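Local atomic coordinates of uncharacterized protein DUF1185 (Bordetella bronchiseptica RB50, PDB entry 3BYQ), a protein that is of unknown function but, with a variant of the Bacillus chorismate mutase fold, probably takes part in amino-acid metabolism. Residues V14-H19 against A26-L31; R143-S148 against T170-H175; K30-C35 against T66-T71. All coordinates share one frame; numbering follows the deposited sequence. Where two conformers were deposited one is given.

Strand 29-39 connects the three contacts. In contact 1 its start pairs with strand 7-17 in a hairpin; in contact 3, which shares K30 and L31, its next residues receive helix 51-72. The centres of these two contacts lie about 14 Å apart, and V14 CG2 of the one packs on T71 CG2 of the other at 3.6 Å. Contact 2 joins the residues that lead into strand 147-151 to the loop after strand 161-169, its centre about 10 Å from that of contact 1. K30 O, common to contacts 1 and 3, and T170 N of contact 2 lie 2.9 Å apart and probably form a hydrogen bond. The ethanediols, one shared by contacts 1 and 3, probably come from the crystallisation liquor and are not evidence of a natural ligand.

Contact 1: residues V14-H19 against A26-L31; sequences VETTYH and AQPLKL. With EDO (1,2-ethanediol), chain Y.
E15 and T17 of V14-H19 each exchange two backbone hydrogen bonds with L31 and L29 of A26-L31, closing an antiparallel beta hairpin. E15 N gives a nearly straight bond to L31 O (2.8 Å, 174°), returned by L31 N to E15 O. At the next hydrogen-bonded pair T17 N reaches L29 O at 2.8 Å, while the bond from L29 N to T17 O is more bent (143°). Between them T16 and K30 form a non-hydrogen-bonded pair, where CA-H groups approach carbonyls: K30 CA stands 3.3 Å from E15 O. On this face the extended K30 chain runs past T16 OG1, and both polar ends bind one hydroxyl of an ethanediol, with T16 OG1 2.8 Å and K30 NZ 3.0 Å from its O1. T16 holds OG1 beside its own backbone N (chi1 -53°), which turns CG2 toward P28. P28 CB lies 3.7 Å from T16 CG2 and equally far from Y18 CD1; the tyrosine ring meets the proline obliquely, the two side chains lying alongside. E15, T17, L29 and L31 occupy the other face. There E15 lies alongside L31, but its OE2 makes a salt bridge with K9 of the second subunit. V14-T17 also pair antiparallel with a strand of that subunit, so the sheet continues across the interface. On its other side strand 29-39 pairs with strand 161-169; L29 packs on N147 and L31 on I149, both of strand 147-151, while V14 and K30 reach T71 and L72 of helix 51-72.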
loop_
_atom_site.group_PDB
_atom_site.type_symbol
_atom_site.label_atom_id
_atom_site.label_comp_id
_atom_site.label_asym_id
_atom_site.label_seq_id
_atom_site.Cartn_x
_atom_site.Cartn_y
_atom_site.Cartn_z
ATOM N N VAL B 14 8.315 19.274 -6.215
ATOM C CA VAL B 14 8.221 20.536 -5.467
ATOM C C VAL B 14 6.826 20.567 -4.872
ATOM O O VAL B 14 5.851 20.597 -5.587
ATOM C CB VAL B 14 8.486 21.834 -6.270
ATOM C CG1 VAL B 14 8.386 23.062 -5.354
ATOM C CG2 VAL B 14 9.878 21.759 -6.947
ATOM N N GLU B 15 6.767 20.537 -3.550
ATOM C CA GLU B 15 5.513 20.581 -2.810
ATOM C C GLU B 15 5.396 21.945 -2.161
ATOM O O GLU B 15 6.244 22.335 -1.364
ATOM C CB GLU B 15 5.536 19.481 -1.728
ATOM C CG GLU B 15 4.287 19.389 -0.882
ATOM C CD GLU B 15 4.499 18.559 0.376
ATOM O OE1 GLU B 15 5.285 18.945 1.298
ATOM O OE2 GLU B 15 3.838 17.500 0.453
ATOM N N THR B 16 4.336 22.653 -2.483
ATOM C CA THR B 16 4.084 23.977 -1.928
ATOM C C THR B 16 2.898 23.844 -0.998
ATOM O O THR B 16 1.830 23.391 -1.415
ATOM C CB THR B 16 3.769 25.003 -3.022
ATOM O OG1 THR B 16 4.821 24.989 -4.018
ATOM C CG2 THR B 16 3.624 26.401 -2.435
ATOM N N THR B 17 3.125 24.187 0.271
ATOM C CA THR B 17 2.068 24.146 1.275
ATOM C C THR B 17 1.657 25.551 1.705
ATOM O O THR B 17 2.460 26.345 2.203
ATOM C CB THR B 17 2.513 23.355 2.507
ATOM O OG1 THR B 17 2.883 22.025 2.111
ATOM C CG2 THR B 17 1.392 23.288 3.546
ATOM N N TYR B 18 0.386 25.840 1.492
ATOM C CA TYR B 18 -0.176 27.149 1.788
ATOM C C TYR B 18 -0.674 27.243 3.230
ATOM O O TYR B 18 -0.653 28.306 3.853
ATOM C CB TYR B 18 -1.319 27.471 0.822
ATOM C CG TYR B 18 -0.828 27.591 -0.567
ATOM C CD1 TYR B 18 -0.160 28.732 -0.984
ATOM C CD2 TYR B 18 -0.980 26.554 -1.469
ATOM C CE1 TYR B 18 0.324 28.834 -2.275
ATOM C CE2 TYR B 18 -0.500 26.644 -2.746
ATOM C CZ TYR B 18 0.175 27.780 -3.143
ATOM O OH TYR B 18 0.661 27.880 -4.431
ATOM N N HIS B 19 -1.185 26.121 3.721
ATOM C CA HIS B 19 -1.721 26.031 5.078
ATOM C C HIS B 19 -1.994 24.585 5.426
ATOM O O HIS B 19 -1.905 23.721 4.559
ATOM C CB HIS B 19 -3.045 26.814 5.211
ATOM C CG HIS B 19 -4.195 26.222 4.454
ATOM N ND1 HIS B 19 -4.931 25.156 4.925
ATOM C CD2 HIS B 19 -4.758 26.576 3.284
ATOM C CE1 HIS B 19 -5.898 24.880 4.068
ATOM N NE2 HIS B 19 -5.808 25.721 3.058
ATOM N N ALA B 26 2.427 34.168 5.633
ATOM C CA ALA B 26 2.620 35.171 4.573
ATOM C C ALA B 26 3.124 34.542 3.293
ATOM O O ALA B 26 2.706 34.899 2.181
ATOM C CB ALA B 26 3.599 36.265 5.047
ATOM N N GLN B 27 4.044 33.602 3.443
ATOM C CA GLN B 27 4.539 32.891 2.272
ATOM C C GLN B 27 4.434 31.409 2.501
ATOM O O GLN B 27 4.649 30.908 3.626
ATOM C CB GLN B 27 5.970 33.248 1.999
ATOM C CG GLN B 27 6.769 33.066 3.245
ATOM N N PRO B 28 4.085 30.690 1.458
ATOM C CA PRO B 28 3.961 29.259 1.638
ATOM C C PRO B 28 5.289 28.568 1.810
ATOM O O PRO B 28 6.332 29.108 1.466
ATOM C CB PRO B 28 3.331 28.802 0.317
ATOM C CG PRO B 28 3.689 29.799 -0.652
ATOM C CD PRO B 28 3.726 31.097 0.087
ATOM N N LEU B 29 5.240 27.381 2.375
ATOM C CA LEU B 29 6.424 26.553 2.459
ATOM C C LEU B 29 6.625 25.767 1.175
ATOM O O LEU B 29 5.672 25.241 0.615
ATOM C CB LEU B 29 6.275 25.560 3.619
ATOM C CG LEU B 29 7.377 24.525 3.794
ATOM C CD1 LEU B 29 8.746 25.167 4.105
ATOM C CD2 LEU B 29 6.928 23.599 4.876
ATOM N N LYS B 30 7.867 25.693 0.708
ATOM C CA LYS B 30 8.202 24.796 -0.393
ATOM C C LYS B 30 9.242 23.801 0.115
ATOM O O LYS B 30 10.231 24.180 0.768
ATOM C CB LYS B 30 8.740 25.486 -1.613
ATOM C CG LYS B 30 7.778 26.448 -2.204
ATOM C CD LYS B 30 8.227 26.892 -3.599
ATOM C CE LYS B 30 7.364 28.025 -4.061
ATOM N NZ LYS B 30 7.511 28.302 -5.513
ATOM N N LEU B 31 8.942 22.540 -0.148
ATOM C CA LEU B 31 9.870 21.411 0.110
ATOM C C LEU B 31 10.064 20.717 -1.229
ATOM O O LEU B 31 9.096 20.438 -1.922
ATOM C CB LEU B 31 9.289 20.424 1.125
ATOM C CG LEU B 31 9.070 20.934 2.555
ATOM C CD1 LEU B 31 8.385 19.887 3.410
ATOM C CD2 LEU B 31 10.351 21.397 3.221
HETATM C C1 EDO Y . 4.639 26.580 -6.840
HETATM O O1 EDO Y . 4.732 27.276 -5.608
HETATM C C2 EDO Y . 3.235 26.780 -7.353
HETATM O O2 EDO Y . 3.119 28.150 -7.726
#

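Contact 2: residues R143-S148 against T170-H175; sequences RSHFNS and TGARVH. With EDO (1,2-ethanediol), chain R; EDO (1,2-ethanediol), chain T; EDO (1,2-ethanediol), chain P.
R173 of the loop after strand 161-169 grips the turn R143-F146, which leads into strand 147-151 of this variant of the Bacillus chorismate mutase fold. Its backbone N gives S144 O a hydrogen bond of 2.9 Å. From there CB passes S144 O, CG comes 3.2 Å from F146 O while sliding past the N147 amide, and CD stays beside the same F146 oxygen. A bend at chi3 (-62°) brings the guanidinium back over the turn. NE forms a salt bridge with E93 of the third subunit. R173 NH1 donates twice, at 2.8 Å to R143 O and at 2.8 Å to F146 O, both near the guanidinium plane; F146 O is met on a lone pair. NH2 adds a weak bond to R143 O, and S144 O stands over one face of the group. With two carbonyls at NH1 and a carboxylate at NE, the rotation of this buried cation is fixed. Alongside, A172 N lies over one face of the H145 ring, and A172 CB is 3.6 Å from CE1. The ring is held at both nitrogens, ND1 by S144 OG and NE2 by E78. The F146 ring leads away from R173 and stacks on H99 of the third subunit. One water spans the two segments, donating to H145 O and G171 O (2.7 Å from the latter) and accepting from N147 ND2 at 3.0 Å.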
loop_
_atom_site.group_PDB
_atom_site.type_symbol
_atom_site.label_atom_id
_atom_site.label_comp_id
_atom_site.label_asym_id
_atom_site.label_seq_id
_atom_site.Cartn_x
_atom_site.Cartn_y
_atom_site.Cartn_z
ATOM N N ARG B 143 13.254 24.365 16.515
ATOM C CA ARG B 143 12.042 23.535 16.595
ATOM C C ARG B 143 11.008 23.753 15.515
ATOM O O ARG B 143 10.301 22.824 15.088
ATOM C CB ARG B 143 11.418 23.658 17.989
ATOM C CG ARG B 143 10.335 22.634 18.252
ATOM C CD ARG B 143 9.835 22.789 19.643
ATOM N NE ARG B 143 10.823 22.337 20.614
ATOM C CZ ARG B 143 10.709 22.479 21.924
ATOM N NH1 ARG B 143 9.695 23.144 22.414
ATOM N NH2 ARG B 143 11.632 21.995 22.739
ATOM N N SER B 144 10.906 24.992 15.072
ATOM C CA SER B 144 9.944 25.383 14.076
ATOM C C SER B 144 10.111 24.699 12.708
ATOM O O SER B 144 9.171 24.622 11.914
ATOM C CB SER B 144 10.048 26.877 13.826
ATOM O OG SER B 144 11.385 27.268 13.513
ATOM N N HIS B 145 11.324 24.212 12.470
ATOM C CA HIS B 145 11.715 23.703 11.147
ATOM C C HIS B 145 11.622 22.199 10.926
ATOM O O HIS B 145 11.725 21.773 9.803
ATOM C CB HIS B 145 13.096 24.219 10.772
ATOM C CG HIS B 145 13.088 25.659 10.353
ATOM N ND1 HIS B 145 12.576 26.665 11.152
ATOM C CD2 HIS B 145 13.611 26.268 9.265
ATOM C CE1 HIS B 145 12.733 27.824 10.537
ATOM N NE2 HIS B 145 13.329 27.608 9.374
ATOM N N PHE B 146 11.505 21.405 11.982
ATOM C CA PHE B 146 11.327 19.939 11.809
ATOM C C PHE B 146 10.144 19.704 10.925
ATOM O O PHE B 146 9.064 20.274 11.145
ATOM C CB PHE B 146 11.110 19.205 13.133
ATOM C CG PHE B 146 12.233 19.382 14.090
ATOM C CD1 PHE B 146 13.505 18.954 13.765
ATOM C CD2 PHE B 146 12.010 19.871 15.354
ATOM C CE1 PHE B 146 14.547 19.099 14.656
ATOM C CE2 PHE B 146 13.063 19.987 16.277
ATOM C CZ PHE B 146 14.316 19.605 15.908
ATOM N N ASN B 147 10.326 18.877 9.910
ATOM C CA ASN B 147 9.276 18.631 8.944
ATOM C C ASN B 147 9.557 17.367 8.147
ATOM O O ASN B 147 10.547 16.679 8.403
ATOM C CB ASN B 147 9.169 19.820 7.971
ATOM C CG ASN B 147 7.754 20.101 7.533
ATOM O OD1 ASN B 147 6.888 19.215 7.485
ATOM N ND2 ASN B 147 7.491 21.376 7.251
ATOM N N SER B 148 8.667 17.066 7.207
ATOM C CA SER B 148 8.809 15.840 6.413
ATOM C C SER B 148 8.229 16.000 5.055
ATOM O O SER B 148 7.314 16.795 4.858
ATOM C CB SER B 148 8.032 14.674 7.086
ATOM O OG SER B 148 8.503 14.400 8.378
ATOM N N THR B 170 12.341 25.613 2.171
ATOM C CA THR B 170 12.469 27.079 2.301
ATOM C C THR B 170 12.168 27.708 3.657
ATOM O O THR B 170 12.452 28.895 3.853
ATOM C CB THR B 170 11.579 27.784 1.272
ATOM O OG1 THR B 170 10.204 27.478 1.563
ATOM C CG2 THR B 170 11.951 27.340 -0.105
ATOM N N GLY B 171 11.636 26.920 4.585
ATOM C CA GLY B 171 11.304 27.467 5.889
ATOM C C GLY B 171 10.734 26.505 6.889
ATOM O O GLY B 171 10.891 25.304 6.764
ATOM N N ALA B 172 10.019 27.106 7.837
ATOM C CA ALA B 172 9.386 26.417 8.972
ATOM C C ALA B 172 8.068 25.760 8.596
ATOM O O ALA B 172 7.475 26.056 7.544
ATOM C CB ALA B 172 9.159 27.406 10.105
ATOM N N ARG B 173 7.599 24.881 9.465
ATOM C CA ARG B 173 6.232 24.342 9.308
ATOM C C ARG B 173 5.251 25.525 9.198
ATOM O O ARG B 173 5.406 26.561 9.879
ATOM C CB ARG B 173 5.801 23.498 10.486
ATOM C CG ARG B 173 6.617 22.229 10.709
ATOM C CD ARG B 173 6.051 21.337 11.834
ATOM N NE ARG B 173 6.060 22.024 13.118
ATOM C CZ ARG B 173 7.150 22.199 13.847
ATOM N NH1 ARG B 173 8.323 21.750 13.441
ATOM N NH2 ARG B 173 7.052 22.854 14.994
ATOM N N VAL B 174 4.205 25.341 8.417
ATOM C CA VAL B 174 3.265 26.460 8.144
ATOM C C VAL B 174 2.532 27.005 9.346
ATOM O O VAL B 174 2.175 28.178 9.339
ATOM C CB VAL B 174 2.240 26.133 7.003
ATOM C CG1 VAL B 174 3.003 25.954 5.679
ATOM C CG2 VAL B 174 1.430 24.885 7.402
ATOM N N HIS B 175 2.362 26.176 10.378
ATOM C CA HIS B 175 1.715 26.592 11.643
ATOM C C HIS B 175 2.570 26.297 12.853
ATOM O O HIS B 175 2.069 26.000 13.917
ATOM C CB HIS B 175 0.323 25.972 11.826
ATOM C CG HIS B 175 -0.580 26.233 10.678
ATOM N ND1 HIS B 175 -0.719 27.479 10.099
ATOM C CD2 HIS B 175 -1.396 25.400 9.997
ATOM C CE1 HIS B 175 -1.570 27.386 9.089
ATOM N NE2 HIS B 175 -2.001 26.141 9.015
HETATM C C1 EDO R . 0.984 30.103 13.885
HETATM O O1 EDO R . 2.342 29.732 13.581
HETATM C C2 EDO R . -0.019 29.607 12.833
HETATM O O2 EDO R . 0.307 29.942 11.467
HETATM C C1 EDO T . 8.681 30.297 3.130
HETATM O O1 EDO T . 9.107 28.998 3.531
HETATM C C2 EDO T . 9.581 31.408 3.664
HETATM O O2 EDO T . 10.662 30.860 4.405
HETATM C C1 EDO P . 6.339 28.597 6.005
HETATM O O1 EDO P . 7.692 28.175 5.825
HETATM C C2 EDO P . 6.148 29.260 7.338
HETATM O O2 EDO P . 7.014 30.396 7.451
HETATM O O HOH W 1 10.026 22.858 7.656
HETATM O O HOH W 2 4.326 22.571 7.037
#

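Contact 3: residues K30-C35 against T66-T71; sequences KLAASC and TELVDT. With EDO (1,2-ethanediol), chain Y.
The carboxylate of E67 is the flat group that reaches from helix 51-72 to S34 of the strand. S34 OG donates to OE1 from somewhat out of the carboxylate plane. The OG to OE1 distance of 2.4 Å is very short, and its exact value is doubtful. R10 of strand 7-17 makes a salt bridge to the same OE1, so this one oxygen takes both a hydroxyl and a guanidinium. E67 reaches this far because CG stands opposite its backbone N (chi1 -179°) and the chain runs straight on to CD. The peptide carbonyl of E67, a second flat group, is met on opposite faces of its plane by T71 N (2.9 Å) and T71 OG1 (2.6 Å), which ties the T71 side chain back onto the preceding helical turn. Beside this polar pair, L68 supplies the apolar part of the contact. Its CD2 rests 3.6 Å from A32 CB and its CG 3.8 Å from S34 CB. A32 and S34 point toward the helix, whereas A33, between them, points away. The short axes approach to 8.5 Å at 148°, so helix and strand run roughly antiparallel. Before and after T66-T71 on the helix, L64 touches S34 and L72 touches A32. The strands that flank 29-39 in the sheet also touch the helix: strand 161-169 brings L166 and M168 against L68, and strand 7-17 brings L12 against E67 and T71.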
loop_
_atom_site.group_PDB
_atom_site.type_symbol
_atom_site.label_atom_id
_atom_site.label_comp_id
_atom_site.label_asym_id
_atom_site.label_seq_id
_atom_site.Cartn_x
_atom_site.Cartn_y
_atom_site.Cartn_z
ATOM N N LYS B 30 7.867 25.693 0.708
ATOM C CA LYS B 30 8.202 24.796 -0.393
ATOM C C LYS B 30 9.242 23.801 0.115
ATOM O O LYS B 30 10.231 24.180 0.768
ATOM C CB LYS B 30 8.740 25.486 -1.613
ATOM C CG LYS B 30 7.778 26.448 -2.204
ATOM C CD LYS B 30 8.227 26.892 -3.599
ATOM C CE LYS B 30 7.364 28.025 -4.061
ATOM N NZ LYS B 30 7.511 28.302 -5.513
ATOM N N LEU B 31 8.942 22.540 -0.148
ATOM C CA LEU B 31 9.870 21.411 0.110
ATOM C C LEU B 31 10.064 20.717 -1.229
ATOM O O LEU B 31 9.096 20.438 -1.922
ATOM C CB LEU B 31 9.289 20.424 1.125
ATOM C CG LEU B 31 9.070 20.934 2.555
ATOM C CD1 LEU B 31 8.385 19.887 3.410
ATOM C CD2 LEU B 31 10.351 21.397 3.221
ATOM N N ALA B 32 11.304 20.380 -1.558
ATOM C CA ALA B 32 11.597 19.787 -2.875
ATOM C C ALA B 32 12.525 18.616 -2.736
ATOM O O ALA B 32 13.413 18.620 -1.866
ATOM C CB ALA B 32 12.204 20.848 -3.819
ATOM N N ALA B 33 12.315 17.604 -3.584
ATOM C CA ALA B 33 13.169 16.402 -3.542
ATOM C C ALA B 33 13.633 16.127 -4.959
ATOM O O ALA B 33 12.873 16.276 -5.894
ATOM C CB ALA B 33 12.405 15.204 -2.995
ATOM N N SER B 34 14.913 15.786 -5.072
ATOM C CA SER B 34 15.523 15.393 -6.333
ATOM C C SER B 34 16.021 13.979 -6.116
ATOM O O SER B 34 16.826 13.745 -5.230
ATOM C CB SER B 34 16.689 16.314 -6.711
ATOM O OG SER B 34 17.246 15.991 -8.000
ATOM N N CYS B 35 15.527 13.067 -6.953
ATOM C CA CYS B 35 15.849 11.639 -6.883
ATOM C C CYS B 35 16.431 11.135 -8.195
ATOM O O CYS B 35 16.052 11.591 -9.306
ATOM C CB CYS B 35 14.578 10.834 -6.649
ATOM S SG CYS B 35 13.586 11.356 -5.173
ATOM N N THR B 66 22.647 20.557 -6.825
ATOM C CA THR B 66 22.653 21.720 -7.753
ATOM C C THR B 66 21.279 21.949 -8.354
ATOM O O THR B 66 20.799 23.078 -8.451
ATOM C CB THR B 66 23.727 21.563 -8.851
ATOM O OG1 THR B 66 25.009 21.438 -8.205
ATOM C CG2 THR B 66 23.751 22.749 -9.769
ATOM N N GLU B 67 20.613 20.863 -8.696
ATOM C CA GLU B 67 19.281 20.965 -9.269
ATOM C C GLU B 67 18.307 21.598 -8.291
ATOM O O GLU B 67 17.451 22.403 -8.657
ATOM C CB GLU B 67 18.758 19.597 -9.670
ATOM C CG GLU B 67 17.405 19.646 -10.278
ATOM C CD GLU B 67 16.877 18.275 -10.707
ATOM O OE1 GLU B 67 17.231 17.251 -10.061
ATOM O OE2 GLU B 67 16.097 18.248 -11.687
ATOM N N LEU B 68 18.440 21.210 -7.031
ATOM C CA LEU B 68 17.546 21.713 -5.975
ATOM C C LEU B 68 17.767 23.203 -5.740
ATOM O O LEU B 68 16.814 23.977 -5.647
ATOM C CB LEU B 68 17.702 20.914 -4.696
ATOM C CG LEU B 68 17.059 19.518 -4.648
ATOM C CD1 LEU B 68 17.523 18.706 -3.403
ATOM C CD2 LEU B 68 15.521 19.649 -4.710
ATOM N N VAL B 69 19.026 23.628 -5.708
ATOM C CA VAL B 69 19.317 25.063 -5.526
ATOM C C VAL B 69 18.795 25.845 -6.714
ATOM O O VAL B 69 18.182 26.908 -6.550
ATOM C CB VAL B 69 20.812 25.340 -5.270
ATOM C CG1 VAL B 69 21.144 26.820 -5.456
ATOM C CG2 VAL B 69 21.148 24.884 -3.875
ATOM N N ASP B 70 19.001 25.315 -7.907
ATOM C CA ASP B 70 18.505 25.985 -9.110
ATOM C C ASP B 70 16.969 26.083 -9.111
ATOM O O ASP B 70 16.386 27.008 -9.664
ATOM C CB ASP B 70 18.966 25.284 -10.389
ATOM C CG ASP B 70 20.488 25.405 -10.632
ATOM O OD1 ASP B 70 21.164 26.176 -9.905
ATOM O OD2 ASP B 70 20.999 24.704 -11.552
ATOM N N THR B 71 16.320 25.120 -8.477
ATOM C CA THR B 71 14.854 25.055 -8.431
ATOM C C THR B 71 14.266 25.995 -7.404
ATOM O O THR B 71 13.331 26.730 -7.692
ATOM C CB THR B 71 14.384 23.589 -8.131
ATOM O OG1 THR B 71 14.887 22.721 -9.163
ATOM C CG2 THR B 71 12.865 23.467 -7.992
HETATM C C1 EDO Y . 4.639 26.580 -6.840
HETATM O O1 EDO Y . 4.732 27.276 -5.608
HETATM C C2 EDO Y . 3.235 26.780 -7.353
HETATM O O2 EDO Y . 3.119 28.150 -7.726
#